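Local coordinates for protein deferrochelatase (Vibrio cholerae, PDB 5DE0) that binds heme b and, as a member of the dye-decolorizing peroxidase family, probably acts as a heme-dependent peroxidase, at residues L20-K25 and Y112-G117; G65-S68 and S74-E77; A192-E195 and T201-D204; H254-F259 and G286-A291. One frame throughout, in Å; residues are numbered along the deposited sequence.

Contact 1: L20-K25 and Y112-G117; sequences LYTLLK and YTLRKG
L114, on helix 108-117, brings its isobutyl group against L20 and T22 of strand 18-26. This is helix-on-sheet packing in the N-terminal half of the DyP fold, a ferredoxin-like unit in which helices cover one face of a four-stranded antiparallel sheet. The close part of the contact is small and belongs to three side chains. L20 crosses L114 at about a right angle, its CD2 3.8 Å from L114 CB. With CG anti to the backbone N (chi1 -179°), L114 reaches down to the strand and meets T22 tip to tip. On the sheet side, I127 and I100 of the flanking strands close around T22.

Beyond these side chains the segments part. The nearest CA atoms, those of T22 and L114, are 8.6 Å apart, and no hydrogen bond links the two segments. Residues of the helix that point away from the strand meet solvent or the other chain: K116 is exposed, while R115 NH1 makes a weak hydrogen bond to M142 O of the second subunit. V241 of that subunit also packs on L114. Within the packed part, the hydroxyl of T22 is buried without a polar partner, and OG1 faces the methyl CD2 of L114 at 3.6 Å.

Contact 2: G65-S68 and S74-E77; sequences GFWS and SPPE
The CA atoms of W67 and S74 lie 6.2 Å apart, where the short helix 64-67 runs out and the following loop doubles back beside it. A CH-pi contact between a proline and a tryptophan closes this excursion in the N-terminal half of the DyP fold. P75 sets CD over one face of the W67 indole, 3.9 Å from the centroid of the five-membered ring and only 18° off the ring normal. The ring atom nearest P75 CD is W67 CE2, at 3.7 Å. Proline and indole reach toward each other from the two segments, and the indole, with CG roughly anti to the backbone N (chi1 -154°), is carried across to the proline.

S74 approaches the pyrrole part of the same ring obliquely: its CA is 3.4 Å from W67 NE1, and its CB is 3.5 Å from W67 CD1. No hydrogen bond joins the two segments directly, but the indole N-H is satisfied by the backbone O of A73, the residue just before S74, which fixes the rotation of the ring under the proline. F70 meets the indole edge-to-face, and L78 also packs on it. P75 in turn rests on F168 and on Y173 of strand 172-181, joining the loop to the C-terminal half. The serine hydroxyl turns to the helix start, where S74 OG makes a weak hydrogen bond with K64 NZ.

Contact 3: A192-E195 and T201-D204; sequences AAQE and TKPD
Q194 and E195 both leave helix 191-198 with CG anti to the carbonyl carbon and an extended chain beyond it, while K202 holds CG anti to its own N (chi1 -171°) and stretches back toward the helix. These torsions bring the K202 ammonium to the amide of Q194, NZ to OE1 2.8 Å. The bond lies in the carbonyl plane, on a lone pair of OE1, with a C=O...N angle of 145°. Q194 NE2 donates to W186 O, so both polar atoms of the amide resist its rotation, and K202 NZ has a weak second bond, to T143 O.

The contact folds the loop after the helix back onto it, within the helical excursion that separates strands 172-181 and 232-239 of the C-terminal ferredoxin-like half. F145 packs against Q194, E195 and K202, and the nearest atoms of the K202 side chain and the heme are about 9 Å apart. E195 takes the backbone N of K202 on OE2 at 3.2 Å, nearly straight, the donor standing 48° out of the carboxylate plane. T201 runs alongside E195, its methyl CG2 also 3.2 Å from OE2, while T201 OG1 is hydrogen-bonded to V206 O.

Contact 4: H254-F259 and G286-A291; sequences HTLHNF and GAYFFA
The Y288 ring carries L256 on one face, while F259 comes obliquely to its hydroxyl end; these contacts set the residues leading into helix 257-266, and its first turn, against strand 281-291. This is the helix-on-sheet layer of the C-terminal ferredoxin-like half of the DyP fold. With CG anti to the backbone N (chi1 -172°), L256 swings its branch over the tyrosine. L256 CD1 stands 3.9 Å from the centroid of the Y288 ring, 18° off the normal, and makes a CH-pi contact in which CG is the closest ring atom at 3.7 Å. The second methyl, CD2, stands over the same face nearer the hydroxyl end, 3.9 Å from Y288 CE2, so both methyls cover one face.

F259 and Y288 run antiparallel past one another, with F259 CB 3.8 Å and F259 CD2 3.9 Å from Y288 CE1. M175 of strand 172-181 packs on both aromatics, and F81 meets Y288 with its plane turned by about 60°. The F259 side chain lies about 6 Å from the heme (nearest atoms), beside the cofactor pocket.

At the helix entrance T255 OG1 accepts a capping bond from H257 N at 3.2 Å and is itself hydrogen-bonded to E77 OE1.

Overall arrangement
From the N terminus, strand 18-26 opens the loop that contact 1 closes on helix 108-117, and contact 2 is a short return nested inside it. Both belong to the N-terminal half. Contacts 3 and 4 follow in series in the C-terminal half: the first ties a short helix to the loop after it, the second closes a loop of 26 residues between segments 254-259 and 286-291. Contact 4 joins the halves, since F289 packs on L23 of contact 1, F290 packs on P75 of contact 2, and E77 of contact 2 is hydrogen-bonded to T255. Contact 3 stands apart, its nearest atoms about 21 Å from contact 4, across the chain's centre from contacts 1 and 2.

Contact 1: L20-K25 and Y112-G117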
loop_
_atom_site.group_PDB
_atom_site.type_symbol
_atom_site.label_atom_id
_atom_site.label_comp_id
_atom_site.label_asym_id
_atom_site.label_seq_id
_atom_site.Cartn_x
_atom_site.Cartn_y
_atom_site.Cartn_z
ATOM N N LEU B 20 9.994 1.035 1.631
ATOM C CA LEU B 20 9.892 0.590 0.248
ATOM C C LEU B 20 10.993 -0.411 -0.075
ATOM O O LEU B 20 12.172 -0.150 0.161
ATOM C CB LEU B 20 9.973 1.779 -0.711
ATOM C CG LEU B 20 10.151 1.423 -2.188
ATOM C CD1 LEU B 20 8.950 0.648 -2.702
ATOM C CD2 LEU B 20 10.389 2.673 -3.020
ATOM N N TYR B 21 10.601 -1.561 -0.613
ATOM C CA TYR B 21 11.563 -2.570 -1.034
ATOM C C TYR B 21 11.330 -2.934 -2.494
ATOM O O TYR B 21 10.360 -3.620 -2.821
ATOM C CB TYR B 21 11.459 -3.823 -0.168
ATOM C CG TYR B 21 11.294 -3.566 1.312
ATOM C CD1 TYR B 21 12.398 -3.393 2.136
ATOM C CD2 TYR B 21 10.030 -3.521 1.891
ATOM C CE1 TYR B 21 12.248 -3.173 3.492
ATOM C CE2 TYR B 21 9.871 -3.304 3.245
ATOM C CZ TYR B 21 10.982 -3.132 4.042
ATOM O OH TYR B 21 10.825 -2.912 5.392
ATOM N N THR B 22 12.226 -2.485 -3.367
ATOM C CA THR B 22 12.051 -2.688 -4.798
ATOM C C THR B 22 13.141 -3.575 -5.396
ATOM O O THR B 22 14.334 -3.295 -5.260
ATOM C CB THR B 22 12.031 -1.340 -5.545
ATOM O OG1 THR B 22 10.961 -0.532 -5.041
ATOM C CG2 THR B 22 11.828 -1.557 -7.036
ATOM N N LEU B 23 12.717 -4.653 -6.048
ATOM C CA LEU B 23 13.626 -5.517 -6.789
ATOM C C LEU B 23 13.415 -5.296 -8.282
ATOM O O LEU B 23 12.292 -5.394 -8.775
ATOM C CB LEU B 23 13.400 -6.988 -6.428
ATOM C CG LEU B 23 13.542 -7.381 -4.954
ATOM C CD1 LEU B 23 13.406 -8.888 -4.784
ATOM C CD2 LEU B 23 14.865 -6.899 -4.393
ATOM N N LEU B 24 14.489 -4.994 -9.005
ATOM C CA LEU B 24 14.365 -4.727 -10.434
ATOM C C LEU B 24 15.465 -5.397 -11.254
ATOM O O LEU B 24 16.524 -5.751 -10.735
ATOM C CB LEU B 24 14.356 -3.214 -10.694
ATOM C CG LEU B 24 15.565 -2.373 -10.270
ATOM C CD1 LEU B 24 16.546 -2.205 -11.419
ATOM C CD2 LEU B 24 15.119 -1.015 -9.744
ATOM N N LYS B 25 15.191 -5.572 -12.541
ATOM C CA LYS B 25 16.144 -6.165 -13.468
ATOM C C LYS B 25 16.534 -5.130 -14.517
ATOM O O LYS B 25 15.684 -4.382 -14.998
ATOM C CB LYS B 25 15.545 -7.407 -14.133
ATOM C CG LYS B 25 16.522 -8.221 -14.962
ATOM C CD LYS B 25 17.392 -9.112 -14.087
ATOM C CE LYS B 25 18.381 -9.905 -14.929
ATOM N NZ LYS B 25 19.286 -10.744 -14.096
ATOM N N TYR B 112 6.923 8.515 -4.285
ATOM C CA TYR B 112 7.485 9.622 -5.055
ATOM C C TYR B 112 8.952 9.386 -5.392
ATOM O O TYR B 112 9.395 9.688 -6.498
ATOM C CB TYR B 112 7.336 10.947 -4.301
ATOM C CG TYR B 112 8.048 12.106 -4.969
ATOM C CD1 TYR B 112 7.472 12.773 -6.043
ATOM C CD2 TYR B 112 9.297 12.531 -4.526
ATOM C CE1 TYR B 112 8.119 13.831 -6.659
ATOM C CE2 TYR B 112 9.950 13.586 -5.135
ATOM C CZ TYR B 112 9.359 14.232 -6.201
ATOM O OH TYR B 112 10.009 15.283 -6.809
ATOM N N THR B 113 9.703 8.855 -4.432
ATOM C CA THR B 113 11.130 8.614 -4.626
ATOM C C THR B 113 11.367 7.599 -5.739
ATOM O O THR B 113 12.282 7.753 -6.549
ATOM C CB THR B 113 11.800 8.118 -3.331
ATOM O OG1 THR B 113 11.639 9.102 -2.303
ATOM C CG2 THR B 113 13.285 7.865 -3.555
ATOM N N LEU B 114 10.527 6.571 -5.786
ATOM C CA LEU B 114 10.656 5.538 -6.804
ATOM C C LEU B 114 10.208 6.042 -8.172
ATOM O O LEU B 114 10.894 5.823 -9.168
ATOM C CB LEU B 114 9.856 4.294 -6.416
ATOM C CG LEU B 114 9.952 3.128 -7.402
ATOM C CD1 LEU B 114 11.405 2.734 -7.623
ATOM C CD2 LEU B 114 9.140 1.941 -6.914
ATOM N N ARG B 115 9.062 6.717 -8.218
ATOM C CA ARG B 115 8.533 7.232 -9.481
ATOM C C ARG B 115 9.472 8.262 -10.100
ATOM O O ARG B 115 9.816 8.172 -11.276
ATOM C CB ARG B 115 7.145 7.849 -9.283
ATOM C CG ARG B 115 6.506 8.331 -10.584
ATOM C CD ARG B 115 5.134 8.955 -10.365
ATOM N NE ARG B 115 5.206 10.240 -9.675
ATOM C CZ ARG B 115 4.167 11.050 -9.491
ATOM N NH1 ARG B 115 2.970 10.712 -9.950
ATOM N NH2 ARG B 115 4.326 12.202 -8.851
ATOM N N LYS B 116 9.883 9.236 -9.297
ATOM C CA LYS B 116 10.782 10.289 -9.755
ATOM C C LYS B 116 12.184 9.749 -10.027
ATOM O O LYS B 116 12.862 10.193 -10.954
ATOM C CB LYS B 116 10.846 11.416 -8.719
ATOM C CG LYS B 116 11.769 12.565 -9.080
ATOM C CD LYS B 116 11.241 13.341 -10.272
ATOM C CE LYS B 116 12.089 14.574 -10.539
ATOM N NZ LYS B 116 11.564 15.363 -11.690
ATOM N N GLY B 117 12.608 8.785 -9.216
ATOM C CA GLY B 117 13.952 8.241 -9.309
ATOM C C GLY B 117 14.236 7.427 -10.558
ATOM O O GLY B 117 15.371 7.386 -11.028
#

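Contact 2: G65-S68 and S74-E77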
loop_
_atom_site.group_PDB
_atom_site.type_symbol
_atom_site.label_atom_id
_atom_site.label_comp_id
_atom_site.label_asym_id
_atom_site.label_seq_id
_atom_site.Cartn_x
_atom_site.Cartn_y
_atom_site.Cartn_z
ATOM N N GLY B 65 25.285 -11.328 -9.827
ATOM C CA GLY B 65 25.250 -11.357 -11.276
ATOM C C GLY B 65 25.450 -9.993 -11.909
ATOM O O GLY B 65 26.150 -9.869 -12.916
ATOM N N PHE B 66 24.847 -8.965 -11.321
ATOM C CA PHE B 66 24.956 -7.617 -11.863
ATOM C C PHE B 66 26.288 -6.970 -11.507
ATOM O O PHE B 66 26.726 -6.032 -12.175
ATOM C CB PHE B 66 23.799 -6.745 -11.364
ATOM C CG PHE B 66 23.730 -5.390 -12.022
ATOM C CD1 PHE B 66 23.136 -5.245 -13.267
ATOM C CD2 PHE B 66 24.251 -4.261 -11.397
ATOM C CE1 PHE B 66 23.069 -4.001 -13.886
ATOM C CE2 PHE B 66 24.184 -3.013 -12.014
ATOM C CZ PHE B 66 23.593 -2.887 -13.258
ATOM N N TRP B 67 26.927 -7.459 -10.450
ATOM C CA TRP B 67 28.187 -6.880 -10.014
ATOM C C TRP B 67 29.308 -7.165 -11.016
ATOM O O TRP B 67 30.316 -6.462 -11.039
ATOM C CB TRP B 67 28.567 -7.398 -8.626
ATOM C CG TRP B 67 29.452 -6.443 -7.879
ATOM C CD1 TRP B 67 30.781 -6.221 -8.093
ATOM C CD2 TRP B 67 29.069 -5.567 -6.810
ATOM N NE1 TRP B 67 31.251 -5.268 -7.224
ATOM C CE2 TRP B 67 30.220 -4.849 -6.425
ATOM C CE3 TRP B 67 27.868 -5.323 -6.142
ATOM C CZ2 TRP B 67 30.199 -3.899 -5.396
ATOM C CZ3 TRP B 67 27.850 -4.388 -5.128
ATOM C CH2 TRP B 67 29.004 -3.686 -4.762
ATOM N N SER B 68 29.129 -8.191 -11.841
ATOM C CA SER B 68 30.108 -8.524 -12.864
ATOM C C SER B 68 30.287 -7.372 -13.847
ATOM O O SER B 68 31.376 -7.166 -14.376
ATOM C CB SER B 68 29.686 -9.785 -13.604
ATOM O OG SER B 68 29.689 -10.893 -12.729
ATOM N N SER B 74 34.136 -7.643 -7.021
ATOM C CA SER B 74 32.980 -8.010 -6.223
ATOM C C SER B 74 33.395 -8.349 -4.797
ATOM O O SER B 74 34.526 -8.776 -4.563
ATOM C CB SER B 74 32.241 -9.191 -6.852
ATOM O OG SER B 74 32.877 -10.414 -6.530
ATOM N N PRO B 75 32.476 -8.142 -3.834
ATOM C CA PRO B 75 32.691 -8.546 -2.441
ATOM C C PRO B 75 33.003 -10.033 -2.343
ATOM O O PRO B 75 32.384 -10.828 -3.056
ATOM C CB PRO B 75 31.352 -8.223 -1.766
ATOM C CG PRO B 75 30.754 -7.155 -2.624
ATOM C CD PRO B 75 31.164 -7.492 -4.014
ATOM N N PRO B 76 33.960 -10.400 -1.477
ATOM C CA PRO B 76 34.458 -11.774 -1.330
ATOM C C PRO B 76 33.357 -12.814 -1.116
ATOM O O PRO B 76 33.445 -13.919 -1.655
ATOM C CB PRO B 76 35.356 -11.687 -0.088
ATOM C CG PRO B 76 35.826 -10.276 -0.059
ATOM C CD PRO B 76 34.648 -9.464 -0.570
ATOM N N GLU B 77 32.331 -12.459 -0.348
ATOM C CA GLU B 77 31.298 -13.416 0.041
ATOM C C GLU B 77 30.018 -13.303 -0.789
ATOM O O GLU B 77 29.082 -14.083 -0.605
ATOM C CB GLU B 77 30.957 -13.246 1.524
ATOM C CG GLU B 77 32.164 -13.231 2.446
ATOM C CD GLU B 77 31.770 -13.155 3.906
ATOM O OE1 GLU B 77 30.798 -13.832 4.296
ATOM O OE2 GLU B 77 32.426 -12.408 4.662
#

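Contact 3: A192-E195 and T201-D204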
loop_
_atom_site.group_PDB
_atom_site.type_symbol
_atom_site.label_atom_id
_atom_site.label_comp_id
_atom_site.label_asym_id
_atom_site.label_seq_id
_atom_site.Cartn_x
_atom_site.Cartn_y
_atom_site.Cartn_z
ATOM N N ALA B 192 -0.444 -20.672 23.560
ATOM C CA ALA B 192 0.700 -21.459 24.006
ATOM C C ALA B 192 1.376 -22.170 22.839
ATOM O O ALA B 192 2.602 -22.196 22.747
ATOM C CB ALA B 192 0.269 -22.465 25.060
ATOM N N ALA B 193 0.566 -22.742 21.952
ATOM C CA ALA B 193 1.074 -23.457 20.785
ATOM C C ALA B 193 1.816 -22.522 19.834
ATOM O O ALA B 193 2.861 -22.878 19.285
ATOM C CB ALA B 193 -0.064 -24.155 20.059
ATOM N N GLN B 194 1.266 -21.326 19.641
ATOM C CA GLN B 194 1.892 -20.327 18.782
ATOM C C GLN B 194 3.230 -19.884 19.360
ATOM O O GLN B 194 4.180 -19.623 18.624
ATOM C CB GLN B 194 0.974 -19.118 18.596
ATOM C CG GLN B 194 -0.258 -19.385 17.741
ATOM C CD GLN B 194 -0.986 -18.108 17.357
ATOM O OE1 GLN B 194 -0.691 -17.030 17.876
ATOM N NE2 GLN B 194 -1.939 -18.221 16.439
ATOM N N GLU B 195 3.298 -19.806 20.685
ATOM C CA GLU B 195 4.531 -19.421 21.361
ATOM C C GLU B 195 5.587 -20.511 21.230
ATOM O O GLU B 195 6.784 -20.235 21.287
ATOM C CB GLU B 195 4.263 -19.113 22.833
ATOM C CG GLU B 195 3.454 -17.846 23.052
ATOM C CD GLU B 195 3.172 -17.580 24.513
ATOM O OE1 GLU B 195 3.621 -18.379 25.361
ATOM O OE2 GLU B 195 2.501 -16.571 24.813
ATOM N N THR B 201 7.140 -15.443 24.018
ATOM C CA THR B 201 5.796 -15.095 24.453
ATOM C C THR B 201 5.197 -14.091 23.474
ATOM O O THR B 201 5.915 -13.283 22.892
ATOM C CB THR B 201 5.797 -14.509 25.879
ATOM O OG1 THR B 201 6.700 -15.255 26.703
ATOM C CG2 THR B 201 4.407 -14.567 26.487
ATOM N N LYS B 202 3.883 -14.147 23.286
ATOM C CA LYS B 202 3.227 -13.299 22.292
ATOM C C LYS B 202 2.972 -11.856 22.759
ATOM O O LYS B 202 3.296 -10.919 22.030
ATOM C CB LYS B 202 1.912 -13.944 21.839
ATOM C CG LYS B 202 1.262 -13.266 20.649
ATOM C CD LYS B 202 0.115 -14.097 20.102
ATOM C CE LYS B 202 -0.463 -13.477 18.842
ATOM N NZ LYS B 202 -1.483 -14.346 18.196
ATOM N N PRO B 203 2.397 -11.658 23.961
ATOM C CA PRO B 203 2.119 -10.259 24.315
ATOM C C PRO B 203 3.359 -9.422 24.633
ATOM O O PRO B 203 3.388 -8.247 24.266
ATOM C CB PRO B 203 1.228 -10.385 25.555
ATOM C CG PRO B 203 1.592 -11.694 26.144
ATOM C CD PRO B 203 1.865 -12.586 24.976
ATOM N N ASP B 204 4.358 -9.997 25.298
ATOM C CA ASP B 204 5.503 -9.201 25.743
ATOM C C ASP B 204 6.846 -9.678 25.189
ATOM O O ASP B 204 7.895 -9.155 25.568
ATOM C CB ASP B 204 5.564 -9.166 27.275
ATOM C CG ASP B 204 5.479 -10.545 27.902
ATOM O OD1 ASP B 204 5.675 -11.550 27.187
ATOM O OD2 ASP B 204 5.221 -10.622 29.122
#

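Contact 4: H254-F259 and G286-A291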
loop_
_atom_site.group_PDB
_atom_site.type_symbol
_atom_site.label_atom_id
_atom_site.label_comp_id
_atom_site.label_asym_id
_atom_site.label_seq_id
_atom_site.Cartn_x
_atom_site.Cartn_y
_atom_site.Cartn_z
ATOM N N HIS B 254 27.533 -7.889 8.218
ATOM C CA HIS B 254 28.919 -7.678 7.814
ATOM C C HIS B 254 29.472 -8.890 7.072
ATOM O O HIS B 254 30.488 -8.800 6.385
ATOM C CB HIS B 254 29.793 -7.367 9.032
ATOM C CG HIS B 254 30.005 -8.538 9.940
ATOM N ND1 HIS B 254 29.138 -8.854 10.964
ATOM C CD2 HIS B 254 30.986 -9.471 9.980
ATOM C CE1 HIS B 254 29.575 -9.929 11.594
ATOM N NE2 HIS B 254 30.696 -10.324 11.016
ATOM N N THR B 255 28.797 -10.024 7.223
ATOM C CA THR B 255 29.178 -11.245 6.528
ATOM C C THR B 255 27.938 -11.998 6.063
ATOM O O THR B 255 26.955 -12.114 6.793
ATOM C CB THR B 255 30.044 -12.164 7.419
ATOM O OG1 THR B 255 30.235 -13.425 6.765
ATOM C CG2 THR B 255 29.382 -12.397 8.770
ATOM N N LEU B 256 27.988 -12.503 4.836
ATOM C CA LEU B 256 26.864 -13.230 4.258
ATOM C C LEU B 256 26.720 -14.605 4.904
ATOM O O LEU B 256 25.690 -15.266 4.771
ATOM C CB LEU B 256 27.044 -13.359 2.742
ATOM C CG LEU B 256 25.895 -13.931 1.909
ATOM C CD1 LEU B 256 25.698 -13.099 0.651
ATOM C CD2 LEU B 256 26.158 -15.388 1.550
ATOM N N HIS B 257 27.765 -15.020 5.614
ATOM C CA HIS B 257 27.803 -16.323 6.268
ATOM C C HIS B 257 26.643 -16.525 7.241
ATOM O O HIS B 257 26.099 -17.623 7.346
ATOM C CB HIS B 257 29.136 -16.498 7.001
ATOM C CG HIS B 257 29.290 -17.825 7.672
ATOM N ND1 HIS B 257 29.396 -19.007 6.970
ATOM C CD2 HIS B 257 29.358 -18.159 8.982
ATOM C CE1 HIS B 257 29.521 -20.011 7.818
ATOM N NE2 HIS B 257 29.501 -19.524 9.046
ATOM N N ASN B 258 26.271 -15.461 7.946
ATOM C CA ASN B 258 25.174 -15.518 8.906
ATOM C C ASN B 258 23.836 -15.819 8.244
ATOM O O ASN B 258 23.045 -16.601 8.766
ATOM C CB ASN B 258 25.086 -14.208 9.689
ATOM C CG ASN B 258 26.256 -14.016 10.630
ATOM O OD1 ASN B 258 27.216 -14.789 10.611
ATOM N ND2 ASN B 258 26.189 -12.981 11.457
ATOM N N PHE B 259 23.591 -15.195 7.094
ATOM C CA PHE B 259 22.377 -15.450 6.322
ATOM C C PHE B 259 22.286 -16.923 5.942
ATOM O O PHE B 259 21.266 -17.580 6.164
ATOM C CB PHE B 259 22.342 -14.593 5.050
ATOM C CG PHE B 259 22.320 -13.114 5.305
ATOM C CD1 PHE B 259 21.846 -12.604 6.502
ATOM C CD2 PHE B 259 22.773 -12.231 4.337
ATOM C CE1 PHE B 259 21.826 -11.240 6.729
ATOM C CE2 PHE B 259 22.754 -10.868 4.557
ATOM C CZ PHE B 259 22.282 -10.373 5.754
ATOM N N GLY B 286 13.529 -14.374 -3.179
ATOM C CA GLY B 286 14.761 -14.606 -2.446
ATOM C C GLY B 286 15.960 -14.103 -3.223
ATOM O O GLY B 286 16.138 -14.452 -4.390
ATOM N N ALA B 287 16.791 -13.287 -2.580
ATOM C CA ALA B 287 17.936 -12.696 -3.261
ATOM C C ALA B 287 19.015 -12.203 -2.302
ATOM O O ALA B 287 18.721 -11.746 -1.198
ATOM C CB ALA B 287 17.477 -11.555 -4.148
ATOM N N TYR B 288 20.266 -12.305 -2.740
ATOM C CA TYR B 288 21.397 -11.739 -2.016
ATOM C C TYR B 288 21.889 -10.482 -2.722
ATOM O O TYR B 288 21.868 -10.399 -3.950
ATOM C CB TYR B 288 22.542 -12.752 -1.903
ATOM C CG TYR B 288 22.359 -13.808 -0.834
ATOM C CD1 TYR B 288 21.748 -13.506 0.375
ATOM C CD2 TYR B 288 22.806 -15.107 -1.034
ATOM C CE1 TYR B 288 21.588 -14.471 1.356
ATOM C CE2 TYR B 288 22.647 -16.078 -0.063
ATOM C CZ TYR B 288 22.039 -15.755 1.129
ATOM O OH TYR B 288 21.880 -16.722 2.098
ATOM N N PHE B 289 22.333 -9.505 -1.940
ATOM C CA PHE B 289 22.898 -8.280 -2.483
ATOM C C PHE B 289 24.102 -7.831 -1.669
ATOM O O PHE B 289 24.397 -8.387 -0.612
ATOM C CB PHE B 289 21.861 -7.154 -2.495
ATOM C CG PHE B 289 20.621 -7.464 -3.282
ATOM C CD1 PHE B 289 19.515 -8.017 -2.660
ATOM C CD2 PHE B 289 20.552 -7.181 -4.637
ATOM C CE1 PHE B 289 18.365 -8.294 -3.380
ATOM C CE2 PHE B 289 19.407 -7.457 -5.360
ATOM C CZ PHE B 289 18.314 -8.014 -4.730
ATOM N N PHE B 290 24.797 -6.818 -2.173
ATOM C CA PHE B 290 25.752 -6.085 -1.362
ATOM C C PHE B 290 25.504 -4.591 -1.518
ATOM O O PHE B 290 25.570 -4.049 -2.623
ATOM C CB PHE B 290 27.191 -6.426 -1.743
ATOM C CG PHE B 290 28.216 -5.766 -0.867
ATOM C CD1 PHE B 290 28.786 -4.554 -1.224
ATOM C CD2 PHE B 290 28.613 -6.364 0.315
ATOM C CE1 PHE B 290 29.733 -3.951 -0.416
ATOM C CE2 PHE B 290 29.557 -5.770 1.127
ATOM C CZ PHE B 290 30.120 -4.562 0.761
ATOM N N ALA B 291 25.206 -3.932 -0.406
ATOM C CA ALA B 291 25.024 -2.491 -0.408
ATOM C C ALA B 291 26.347 -1.822 -0.073
ATOM O O ALA B 291 26.793 -1.858 1.071
ATOM C CB ALA B 291 23.946 -2.080 0.576
#